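Local coordinates for protein peptidase, zinc-dependent (Methanocorpusculum labreanum, PDB 3LMC) that binds a zinc ion and an iron ion and probably acts as a zinc-dependent metallopeptidase of family M54, at residues 96-101 / 121-126; 9-14 / 92-97. All blocks are in the same frame, centred on the assembly; numbering follows the deposited sequence.

Contact 1: 96-101 / 121-126; sequences PGDLYE and SPHRLQ
Asp-98 and Arg-124 form a side-on, two-pronged salt bridge that ties the loop after strand 117-120 to the residue just ahead of strand 99-101, an outer strand of the three-stranded sheet. Followed outward, Asp-98 first lays its CB against the imidazole of His-123, 3.7 Å from ND1 and oblique to the ring. CG then swings anti to the backbone N (chi1 -170°), which carries the carboxylate past the ring to the edge of the guanidinium. There OD1 accepts from Arg-124 NE at 2.8 Å and OD2 from Arg-124 NH2 at 3.0 Å, both on their syn sides and both nearly straight. The oxygens lie almost in the guanidinium plane, yet the two flat groups are twisted 26° apart. Gln-50 NE2 gives OD2 a second bond, and Phe-106 adds a cation-pi contact to Arg-124.

At the other end of the contact, where 121-126 leaves strand 117-120, Ser-121 OG donates to Gly-97 O over a short 2.6 Å, arriving from above the carbonyl plane. The same hydroxyl accepts from His-123 N at 3.0 Å, closing an ST turn within 121-126, so one OG both shapes the loop and binds it to Gly-97. Leu-99 CD1 packs on Ser-121 CB, and His-123 CB rests 3.6 Å from Pro-96 O.

With both carboxylate oxygens engaged, rotation of the Asp-98 head is restrained, and the paired charges should favour an ionised aspartate. His-123 ND1, by contrast, is buried here without a polar partner, so the imidazole contributes to this contact by packing alone.

Contact 2: 9-14 / 92-97; sequences SRVPVG and LLVTPG
The guanidinium of Arg-10 lies with one face over the ring of Pro-96, whose CG stands 3.6 Å above the plane and is displaced toward the rim. At the polar end of the group, NH2 forms a salt bridge with Asp-8, so the cation is held by its charge while its face covers the proline. The contact lies at one end of the five-stranded mixed sheet: the loop leaving strand 3-7 folds against the end of the neighbouring parallel strand, 90-94, and the turn that follows it.

The arginine side chain crosses the pyrrolidine at about a right angle. A bend at chi3 (-69°) turns the guanidinium across Pro-96 CG, which is 3.8 Å from both NE and CZ of Arg-10. Closer to the backbone, Arg-10 CB also approaches this proline carbon. Replacing Pro-96 by an alanine would remove CG and CD, and would probably take the proline's apolar cover from that face of Arg-10 and open a gap beside Val-11 CG2.

Val-11 supplies the buried half of the contact through a single methyl. CG2, anti to the carbonyl carbon, points at the strand end and spans three successive residues: it meets Val-94 CG1 at 4.2 Å, passes the carbonyl carbon of Thr-95, and reaches Pro-96 CD at 4.0 Å. No hydrogen bond crosses between the segments, so their mutual contact is van der Waals packing. Val-94 continues the apolar layer toward Leu-5 and Trp-7 of strand 3-7 and Val-120 of strand 117-120.

The turn carrying the proline is braced from within, as an ST turn: Gly-97 N donates to Thr-95 OG1 at 3.2 Å, with an N-H...O angle of 174°.

Overall arrangement
The two contacts lie with their centres about 10 Å apart and share Pro-96 and Gly-97, the link between strands 90-94 and 99-101. Along the chain come 9-14, then 92-97 running into 96-101, and last 121-126. Contact 2 sits where parallel strands 3-7 and 90-94 of the five-stranded sheet end; contact 1 joins the three-stranded sheet to the loop after strand 117-120. They meet directly, with Pro-122 CG packed against methyls of Val-94 and Val-11. One linker thus connects both sheets. The loop 121-126 leads on to helix 136-154, which carries His-149 and His-153 of the zinc site.

Contact 1: 96-101 / 121-126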
loop_
_atom_site.group_PDB
_atom_site.type_symbol
_atom_site.label_atom_id
_atom_site.label_comp_id
_atom_site.label_asym_id
_atom_site.label_seq_id
_atom_site.Cartn_x
_atom_site.Cartn_y
_atom_site.Cartn_z
ATOM N N PRO A 96 6.123 6.121 6.647
ATOM C CA PRO A 96 7.278 5.671 7.446
ATOM C C PRO A 96 6.892 5.092 8.809
ATOM O O PRO A 96 7.758 4.518 9.483
ATOM C CB PRO A 96 8.076 6.963 7.653
ATOM C CG PRO A 96 6.988 8.043 7.660
ATOM C CD PRO A 96 6.040 7.594 6.567
ATOM N N GLY A 97 5.633 5.246 9.224
ATOM C CA GLY A 97 5.238 4.873 10.577
ATOM C C GLY A 97 5.157 3.368 10.770
ATOM O O GLY A 97 4.802 2.655 9.841
ATOM N N ASP A 98 5.507 2.880 11.959
ATOM C CA ASP A 98 5.311 1.464 12.284
ATOM C C ASP A 98 3.816 1.210 12.548
ATOM O O ASP A 98 3.172 1.945 13.308
ATOM C CB ASP A 98 6.134 1.053 13.507
ATOM C CG ASP A 98 6.144 -0.460 13.732
ATOM O OD1 ASP A 98 6.219 -1.228 12.737
ATOM O OD2 ASP A 98 6.086 -0.877 14.909
ATOM N N LEU A 99 3.270 0.169 11.923
ATOM C CA LEU A 99 1.820 -0.046 11.931
ATOM C C LEU A 99 1.420 -1.256 12.752
ATOM O O LEU A 99 2.114 -2.283 12.747
ATOM C CB LEU A 99 1.307 -0.249 10.508
ATOM C CG LEU A 99 1.546 0.903 9.543
ATOM C CD1 LEU A 99 0.982 0.545 8.182
ATOM C CD2 LEU A 99 0.895 2.167 10.091
ATOM N N TYR A 100 0.293 -1.134 13.444
ATOM C CA TYR A 100 -0.367 -2.306 14.011
ATOM C C TYR A 100 -1.876 -2.334 13.691
ATOM O O TYR A 100 -2.437 -1.367 13.180
ATOM C CB TYR A 100 -0.126 -2.370 15.519
ATOM C CG TYR A 100 -1.013 -1.458 16.332
ATOM C CD1 TYR A 100 -0.764 -0.092 16.407
ATOM C CD2 TYR A 100 -2.089 -1.968 17.051
ATOM C CE1 TYR A 100 -1.573 0.743 17.165
ATOM C CE2 TYR A 100 -2.901 -1.140 17.816
ATOM C CZ TYR A 100 -2.638 0.211 17.867
ATOM O OH TYR A 100 -3.447 1.034 18.622
ATOM N N GLU A 101 -2.516 -3.468 13.948
ATOM C CA GLU A 101 -3.975 -3.511 14.028
ATOM C C GLU A 101 -4.344 -4.275 15.294
ATOM O O GLU A 101 -3.518 -5.011 15.837
ATOM C CB GLU A 101 -4.607 -4.129 12.780
ATOM C CG GLU A 101 -4.038 -5.479 12.371
ATOM C CD GLU A 101 -4.859 -6.650 12.865
ATOM O OE1 GLU A 101 -4.638 -7.776 12.368
ATOM O OE2 GLU A 101 -5.729 -6.450 13.748
ATOM N N SER A 121 3.980 0.049 5.136
ATOM C CA SER A 121 4.993 0.760 5.895
ATOM C C SER A 121 6.357 0.132 5.661
ATOM O O SER A 121 6.554 -1.051 5.950
ATOM C CB SER A 121 4.696 0.706 7.383
ATOM O OG SER A 121 5.881 1.039 8.094
ATOM N N PRO A 122 7.300 0.912 5.124
ATOM C CA PRO A 122 8.642 0.352 4.946
ATOM C C PRO A 122 9.415 0.252 6.262
ATOM O O PRO A 122 10.566 -0.191 6.234
ATOM C CB PRO A 122 9.317 1.358 4.018
ATOM C CG PRO A 122 8.193 2.060 3.316
ATOM C CD PRO A 122 7.127 2.164 4.373
ATOM N N HIS A 123 8.803 0.623 7.391
ATOM C CA HIS A 123 9.555 0.664 8.655
ATOM C C HIS A 123 10.244 -0.654 8.984
ATOM O O HIS A 123 11.377 -0.659 9.443
ATOM C CB HIS A 123 8.677 1.083 9.830
ATOM C CG HIS A 123 9.459 1.417 11.067
ATOM N ND1 HIS A 123 9.514 0.582 12.163
ATOM C CD2 HIS A 123 10.244 2.481 11.364
ATOM C CE1 HIS A 123 10.271 1.131 13.096
ATOM N NE2 HIS A 123 10.731 2.282 12.636
ATOM N N ARG A 124 9.557 -1.771 8.760
ATOM C CA ARG A 124 10.152 -3.082 8.995
ATOM C C ARG A 124 10.610 -3.795 7.722
ATOM O O ARG A 124 11.020 -4.964 7.771
ATOM C CB ARG A 124 9.183 -3.959 9.774
ATOM C CG ARG A 124 8.956 -3.436 11.196
ATOM C CD ARG A 124 8.012 -4.322 11.972
ATOM N NE ARG A 124 7.579 -3.686 13.210
ATOM C CZ ARG A 124 7.708 -4.217 14.418
ATOM N NH1 ARG A 124 8.279 -5.406 14.573
ATOM N NH2 ARG A 124 7.246 -3.566 15.475
ATOM N N LEU A 125 10.534 -3.092 6.593
ATOM C CA LEU A 125 10.990 -3.620 5.307
ATOM C C LEU A 125 12.424 -3.192 5.026
ATOM O O LEU A 125 13.180 -3.913 4.370
ATOM C CB LEU A 125 10.073 -3.140 4.170
ATOM C CG LEU A 125 8.593 -3.472 4.368
ATOM C CD1 LEU A 125 7.718 -3.068 3.149
ATOM C CD2 LEU A 125 8.429 -4.965 4.682
ATOM N N GLN A 126 12.790 -2.017 5.533
ATOM C CA GLN A 126 14.135 -1.490 5.397
ATOM C C GLN A 126 15.174 -2.383 6.098
ATOM O O GLN A 126 14.971 -2.824 7.236
ATOM C CB GLN A 126 14.189 -0.054 5.950
ATOM C CG GLN A 126 13.794 0.061 7.419
ATOM C CD GLN A 126 14.014 1.461 7.984
ATOM O OE1 GLN A 126 14.712 2.292 7.384
ATOM N NE2 GLN A 126 13.424 1.726 9.150
#

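Contact 2: 9-14 / 92-97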
loop_
_atom_site.group_PDB
_atom_site.type_symbol
_atom_site.label_atom_id
_atom_site.label_comp_id
_atom_site.label_asym_id
_atom_site.label_seq_id
_atom_site.Cartn_x
_atom_site.Cartn_y
_atom_site.Cartn_z
ATOM N N SER A 9 6.786 11.531 1.569
ATOM C CA SER A 9 8.124 11.923 1.136
ATOM C C SER A 9 9.193 11.721 2.211
ATOM O O SER A 9 10.377 11.890 1.939
ATOM C CB SER A 9 8.125 13.369 0.628
ATOM O OG SER A 9 7.573 14.224 1.603
ATOM N N ARG A 10 8.793 11.349 3.426
ATOM C CA ARG A 10 9.791 10.993 4.435
ATOM C C ARG A 10 10.422 9.641 4.112
ATOM O O ARG A 10 11.454 9.297 4.657
ATOM C CB ARG A 10 9.209 11.002 5.854
ATOM C CG ARG A 10 8.788 12.403 6.361
ATOM C CD ARG A 10 7.919 12.337 7.634
ATOM N NE ARG A 10 6.581 11.771 7.403
ATOM C CZ ARG A 10 5.686 11.566 8.369
ATOM N NH1 ARG A 10 5.985 11.869 9.622
ATOM N NH2 ARG A 10 4.502 11.048 8.095
ATOM N N VAL A 11 9.790 8.869 3.231
ATOM C CA VAL A 11 10.397 7.634 2.743
ATOM C C VAL A 11 11.222 8.046 1.527
ATOM O O VAL A 11 10.705 8.753 0.669
ATOM C CB VAL A 11 9.312 6.610 2.327
ATOM C CG1 VAL A 11 9.939 5.331 1.854
ATOM C CG2 VAL A 11 8.356 6.343 3.498
ATOM N N PRO A 12 12.509 7.652 1.466
ATOM C CA PRO A 12 13.406 8.142 0.401
ATOM C C PRO A 12 12.727 8.250 -0.954
ATOM O O PRO A 12 12.359 7.221 -1.523
ATOM C CB PRO A 12 14.518 7.092 0.384
ATOM C CG PRO A 12 14.691 6.785 1.887
ATOM C CD PRO A 12 13.236 6.813 2.444
ATOM N N VAL A 13 12.548 9.476 -1.454
ATOM C CA VAL A 13 11.683 9.685 -2.627
ATOM C C VAL A 13 12.321 9.136 -3.915
ATOM O O VAL A 13 11.666 8.998 -4.947
ATOM C CB VAL A 13 11.267 11.163 -2.790
ATOM C CG1 VAL A 13 10.359 11.603 -1.620
ATOM C CG2 VAL A 13 12.493 12.077 -2.892
ATOM N N GLY A 14 13.601 8.797 -3.838
ATOM C CA GLY A 14 14.304 8.238 -4.981
ATOM C C GLY A 14 13.785 6.842 -5.309
ATOM O O GLY A 14 13.973 6.347 -6.425
ATOM N N LEU A 92 -2.913 3.627 -2.445
ATOM C CA LEU A 92 -1.950 2.949 -1.581
ATOM C C LEU A 92 -1.041 4.007 -0.956
ATOM O O LEU A 92 -0.284 4.686 -1.660
ATOM C CB LEU A 92 -1.103 1.949 -2.382
ATOM C CG LEU A 92 0.085 1.312 -1.629
ATOM C CD1 LEU A 92 -0.385 0.595 -0.372
ATOM C CD2 LEU A 92 0.925 0.357 -2.509
ATOM N N LEU A 93 -1.116 4.143 0.366
ATOM C CA LEU A 93 -0.252 5.058 1.114
ATOM C C LEU A 93 1.038 4.319 1.524
ATOM O O LEU A 93 0.991 3.219 2.082
ATOM C CB LEU A 93 -0.986 5.550 2.366
ATOM C CG LEU A 93 -0.648 6.861 3.090
ATOM C CD1 LEU A 93 -0.704 6.683 4.609
ATOM C CD2 LEU A 93 0.662 7.460 2.656
ATOM N N VAL A 94 2.184 4.918 1.228
ATOM C CA VAL A 94 3.479 4.383 1.672
ATOM C C VAL A 94 3.955 5.306 2.777
ATOM O O VAL A 94 4.257 6.469 2.520
ATOM C CB VAL A 94 4.498 4.377 0.531
ATOM C CG1 VAL A 94 5.878 3.965 1.038
ATOM C CG2 VAL A 94 4.034 3.442 -0.574
ATOM N N THR A 95 3.991 4.800 4.008
ATOM C CA THR A 95 4.207 5.642 5.184
ATOM C C THR A 95 5.422 5.185 5.993
ATOM O O THR A 95 5.714 3.991 6.057
ATOM C CB THR A 95 2.978 5.593 6.113
ATOM O OG1 THR A 95 3.248 6.335 7.317
ATOM C CG2 THR A 95 2.676 4.151 6.493
ATOM N N PRO A 96 6.123 6.121 6.647
ATOM C CA PRO A 96 7.278 5.671 7.446
ATOM C C PRO A 96 6.892 5.092 8.809
ATOM O O PRO A 96 7.758 4.518 9.483
ATOM C CB PRO A 96 8.076 6.963 7.653
ATOM C CG PRO A 96 6.988 8.043 7.660
ATOM C CD PRO A 96 6.040 7.594 6.567
ATOM N N GLY A 97 5.633 5.246 9.224
ATOM C CA GLY A 97 5.238 4.873 10.577
ATOM C C GLY A 97 5.157 3.368 10.770
ATOM O O GLY A 97 4.802 2.655 9.841
#